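Local coordinates for protein L-serine ammonia-lyase (PDB 5C3U) that belongs to the pyridoxal-phosphate-dependent enzyme family and holds a pyridoxal-5'-phosphate molecule between its two sheet-containing halves, at residues A150-W153 / Q154-T158; S300-P303 / A304-V307. One frame throughout, in Å; residues are numbered along the deposited sequence.

Both interactions are local contacts in the part of the chain that matches the pyridoxal-phosphate-dependent enzyme family, and they come in series. Interaction 1 occupies the opening turns of helix 150-166, its centre about 12 Å from the centre of the chain. This helix carries the chain from strand 141-143 of the four-stranded parallel sheet to strand 174-178 of the six-stranded mixed sheet, beside pyridoxal-5'-phosphate. Interaction 2, its centre about 25 Å from the centre of the chain, is a surface turn leading into strand 306-311, between strands 37-42 and 174-178. The centres of interactions 1 and 2 are about 28 Å apart and their nearest atoms about 16 Å apart, so one borders the ligand while the other shapes a strand entry.

Interaction 1 of 2, residues A150-W153 / Q154-T158; sequences ALIW and QGHST
The imidazole of His156 runs beside the Ile152 side chain, both pointing the same way from the helix: Ile152 CG2 is 3.6 Å from His156 CD2 and nearly as close to NE2. With chi1 at -62°, the CG2 branch of Ile152 lies anti to the backbone N and beside the carbonyl carbon, which carries it forward to the ring. The indole of Trp153 has Ala150 N 3.9 Å above one face, offset toward the rim, while Gln154 N approaches obliquely; its NE1 is hydrogen-bonded to Ser147 O.

Four backbone bonds join residues four apart. The straightest is His156 N to Ile152 O (2.9 Å, N-H...O 170°); Ser157 N to Trp153 O is equally short but more bent, at 136°. Two hydroxyls reach back three residues: Ser157 OG donates to Gln154 O at 2.6 Å, and Thr158 OG1 to Gly155 O at 2.7 Å. Gly155 O therefore accepts from both OG1 and N of Thr158. Arg54 NH2 also bonds Thr158 OG1, tying in helix 52-67.

Val51, Arg54 and Leu184 pack round His156, whose side chain is about 4 Å from pyridoxal-5'-phosphate. The pattern is that of an alpha-helix with i to i+4 side-chain contact, here bordering the pyridoxal-5'-phosphate pocket.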
loop_
_atom_site.group_PDB
_atom_site.type_symbol
_atom_site.label_atom_id
_atom_site.label_comp_id
_atom_site.label_asym_id
_atom_site.label_seq_id
_atom_site.Cartn_x
_atom_site.Cartn_y
_atom_site.Cartn_z
ATOM N N ALA A 150 -6.956 -7.211 -11.962
ATOM C CA ALA A 150 -8.196 -7.565 -11.295
ATOM C C ALA A 150 -7.973 -8.468 -10.090
ATOM O O ALA A 150 -8.699 -8.363 -9.114
ATOM C CB ALA A 150 -9.185 -8.201 -12.264
ATOM N N LEU A 151 -7.006 -9.378 -10.173
ATOM C CA LEU A 151 -6.757 -10.284 -9.041
ATOM C C LEU A 151 -6.226 -9.564 -7.812
ATOM O O LEU A 151 -6.525 -9.953 -6.674
ATOM C CB LEU A 151 -5.785 -11.409 -9.427
ATOM C CG LEU A 151 -6.448 -12.495 -10.288
ATOM C CD1 LEU A 151 -5.404 -13.391 -10.939
ATOM C CD2 LEU A 151 -7.450 -13.303 -9.461
ATOM N N ILE A 152 -5.384 -8.566 -8.053
ATOM C CA ILE A 152 -4.827 -7.736 -6.976
ATOM C C ILE A 152 -5.965 -6.974 -6.286
ATOM O O ILE A 152 -6.055 -6.941 -5.062
ATOM C CB ILE A 152 -3.736 -6.792 -7.520
ATOM C CG1 ILE A 152 -2.564 -7.614 -8.094
ATOM C CG2 ILE A 152 -3.236 -5.849 -6.433
ATOM C CD1 ILE A 152 -1.456 -6.789 -8.691
ATOM N N TRP A 153 -6.863 -6.356 -7.056
ATOM C CA TRP A 153 -7.984 -5.669 -6.412
ATOM C C TRP A 153 -8.840 -6.590 -5.584
ATOM O O TRP A 153 -9.258 -6.235 -4.487
ATOM C CB TRP A 153 -8.860 -4.939 -7.424
ATOM C CG TRP A 153 -8.054 -4.240 -8.484
ATOM C CD1 TRP A 153 -6.804 -3.634 -8.352
ATOM C CD2 TRP A 153 -8.429 -4.048 -9.893
ATOM N NE1 TRP A 153 -6.390 -3.094 -9.550
ATOM C CE2 TRP A 153 -7.319 -3.319 -10.519
ATOM C CE3 TRP A 153 -9.544 -4.398 -10.674
ATOM C CZ2 TRP A 153 -7.332 -2.968 -11.866
ATOM C CZ3 TRP A 153 -9.535 -4.044 -12.027
ATOM C CH2 TRP A 153 -8.460 -3.341 -12.606
ATOM N N GLN A 154 -9.126 -7.769 -6.124
ATOM C CA GLN A 154 -9.914 -8.773 -5.423
ATOM C C GLN A 154 -9.255 -9.174 -4.100
ATOM O O GLN A 154 -9.924 -9.246 -3.043
ATOM C CB GLN A 154 -10.072 -9.991 -6.332
ATOM C CG GLN A 154 -11.062 -11.026 -5.845
ATOM C CD GLN A 154 -10.780 -12.384 -6.455
ATOM O OE1 GLN A 154 -11.398 -12.765 -7.444
ATOM N NE2 GLN A 154 -9.816 -13.109 -5.886
ATOM N N GLY A 155 -7.950 -9.407 -4.167
ATOM C CA GLY A 155 -7.143 -9.742 -2.993
ATOM C C GLY A 155 -7.210 -8.647 -1.938
ATOM O O GLY A 155 -7.501 -8.909 -0.761
ATOM N N HIS A 156 -6.979 -7.407 -2.367
ATOM C CA HIS A 156 -7.032 -6.276 -1.448
ATOM C C HIS A 156 -8.394 -6.081 -0.847
ATOM O O HIS A 156 -8.501 -5.607 0.275
ATOM C CB HIS A 156 -6.578 -4.992 -2.113
ATOM C CG HIS A 156 -5.066 -4.880 -2.323
ATOM N ND1 HIS A 156 -4.147 -5.355 -1.424
ATOM C CD2 HIS A 156 -4.344 -4.282 -3.339
ATOM C CE1 HIS A 156 -2.910 -5.083 -1.880
ATOM N NE2 HIS A 156 -3.030 -4.396 -3.035
ATOM N N SER A 157 -9.461 -6.434 -1.579
ATOM C CA SER A 157 -10.822 -6.183 -1.099
ATOM C C SER A 157 -11.134 -6.968 0.182
ATOM O O SER A 157 -12.036 -6.592 0.933
ATOM C CB SER A 157 -11.846 -6.470 -2.204
ATOM O OG SER A 157 -12.029 -7.857 -2.343
ATOM N N THR A 158 -10.345 -8.015 0.457
ATOM C CA THR A 158 -10.499 -8.785 1.684
ATOM C C THR A 158 -10.339 -7.899 2.933
ATOM O O THR A 158 -10.891 -8.206 3.996
ATOM C CB THR A 158 -9.546 -10.004 1.753
ATOM O OG1 THR A 158 -8.180 -9.567 1.746
ATOM C CG2 THR A 158 -9.784 -10.975 0.591
#

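Interaction 2 of 2, residues S300-P303 / A304-V307; sequences SLSP and AKDV
Lys305 folds back along Ser302 toward Ser300, and its side chain can be traced atom by atom. CB sits 3.5 Å from Ser302 O. With chi1 at -71°, CG lies anti to the carbonyl carbon, and it passes 4.0 Å from Ser302 OG. The chain is extended from there on: CD comes 3.8 Å from Ser300 O, CE runs slightly farther from the same oxygen, and NZ ends in a hydrogen bond to it at 3.2 Å. NZ also lies 3.5 Å from Ser300 CB.

The backbone from which this side chain springs ends a type I beta turn from Ser302 to Lys305, closed by Lys305 N donating to Ser302 O at 2.8 Å with an N-H...O angle of 153°. A second bond, Ala304 N to Ser302 OG at 3.2 Å, makes an ST turn within it. The same serine thus receives both amides, one at its carbonyl and one at its hydroxyl. Beyond the turn, backbone bonds of Lys305 to Asn37 and of Asp306 to Ala173 lead the chain into the mixed sheet.

The ammonium approaches Ser300 O from 61° out of the carbonyl plane, away from a lone-pair direction. Its partner here is a neutral carbonyl. The turn is held by the amide bonds to Ser302 O and OG, while the ammonium contact probably adds mainly charge-to-dipole attraction.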
loop_
_atom_site.group_PDB
_atom_site.type_symbol
_atom_site.label_atom_id
_atom_site.label_comp_id
_atom_site.label_asym_id
_atom_site.label_seq_id
_atom_site.Cartn_x
_atom_site.Cartn_y
_atom_site.Cartn_z
ATOM N N SER A 300 -17.583 17.224 10.240
ATOM C CA SER A 300 -18.630 16.618 11.069
ATOM C C SER A 300 -18.127 15.639 12.129
ATOM O O SER A 300 -18.911 15.196 12.977
ATOM C CB SER A 300 -19.656 15.884 10.198
ATOM O OG SER A 300 -20.371 16.781 9.370
ATOM N N LEU A 301 -16.845 15.277 12.078
ATOM C CA LEU A 301 -16.304 14.281 13.011
ATOM C C LEU A 301 -16.647 14.604 14.469
ATOM O O LEU A 301 -16.589 15.765 14.890
ATOM C CB LEU A 301 -14.793 14.121 12.840
ATOM C CG LEU A 301 -14.287 13.433 11.565
ATOM C CD1 LEU A 301 -12.765 13.344 11.604
ATOM C CD2 LEU A 301 -14.909 12.052 11.370
ATOM N N SER A 302 -17.026 13.567 15.212
ATOM C CA SER A 302 -17.378 13.690 16.627
ATOM C C SER A 302 -16.983 12.399 17.362
ATOM O O SER A 302 -16.688 11.399 16.710
ATOM C CB SER A 302 -18.875 13.962 16.765
ATOM O OG SER A 302 -19.621 12.764 16.638
ATOM N N PRO A 303 -16.973 12.410 18.717
ATOM C CA PRO A 303 -16.613 11.197 19.466
ATOM C C PRO A 303 -17.584 10.040 19.235
ATOM O O PRO A 303 -17.311 8.921 19.650
ATOM C CB PRO A 303 -16.670 11.663 20.932
ATOM C CG PRO A 303 -16.407 13.127 20.865
ATOM C CD PRO A 303 -17.138 13.566 19.622
ATOM N N ALA A 304 -18.693 10.315 18.556
ATOM C CA ALA A 304 -19.661 9.288 18.167
ATOM C C ALA A 304 -19.301 8.634 16.827
ATOM O O ALA A 304 -19.994 7.723 16.367
ATOM C CB ALA A 304 -21.054 9.896 18.089
ATOM N N LYS A 305 -18.221 9.095 16.201
ATOM C CA LYS A 305 -17.860 8.618 14.863
ATOM C C LYS A 305 -16.493 7.945 14.831
ATOM O O LYS A 305 -15.659 8.182 15.709
ATOM C CB LYS A 305 -17.941 9.756 13.849
ATOM C CG LYS A 305 -19.375 10.175 13.559
ATOM C CD LYS A 305 -19.443 11.434 12.720
ATOM C CE LYS A 305 -20.871 11.699 12.271
ATOM N NZ LYS A 305 -21.026 13.080 11.730
ATOM N N ASP A 306 -16.291 7.098 13.820
ATOM C CA ASP A 306 -15.088 6.271 13.686
ATOM C C ASP A 306 -14.333 6.632 12.401
ATOM O O ASP A 306 -14.957 6.837 11.355
ATOM C CB ASP A 306 -15.476 4.786 13.617
ATOM C CG ASP A 306 -16.118 4.257 14.913
ATOM O OD1 ASP A 306 -16.845 3.238 14.839
ATOM O OD2 ASP A 306 -15.897 4.825 16.005
ATOM N N VAL A 307 -13.004 6.745 12.496
ATOM C CA VAL A 307 -12.171 6.828 11.294
ATOM C C VAL A 307 -11.186 5.670 11.320
ATOM O O VAL A 307 -10.644 5.317 12.373
ATOM C CB VAL A 307 -11.460 8.196 11.116
ATOM C CG1 VAL A 307 -10.467 8.466 12.234
ATOM C CG2 VAL A 307 -10.766 8.272 9.759
#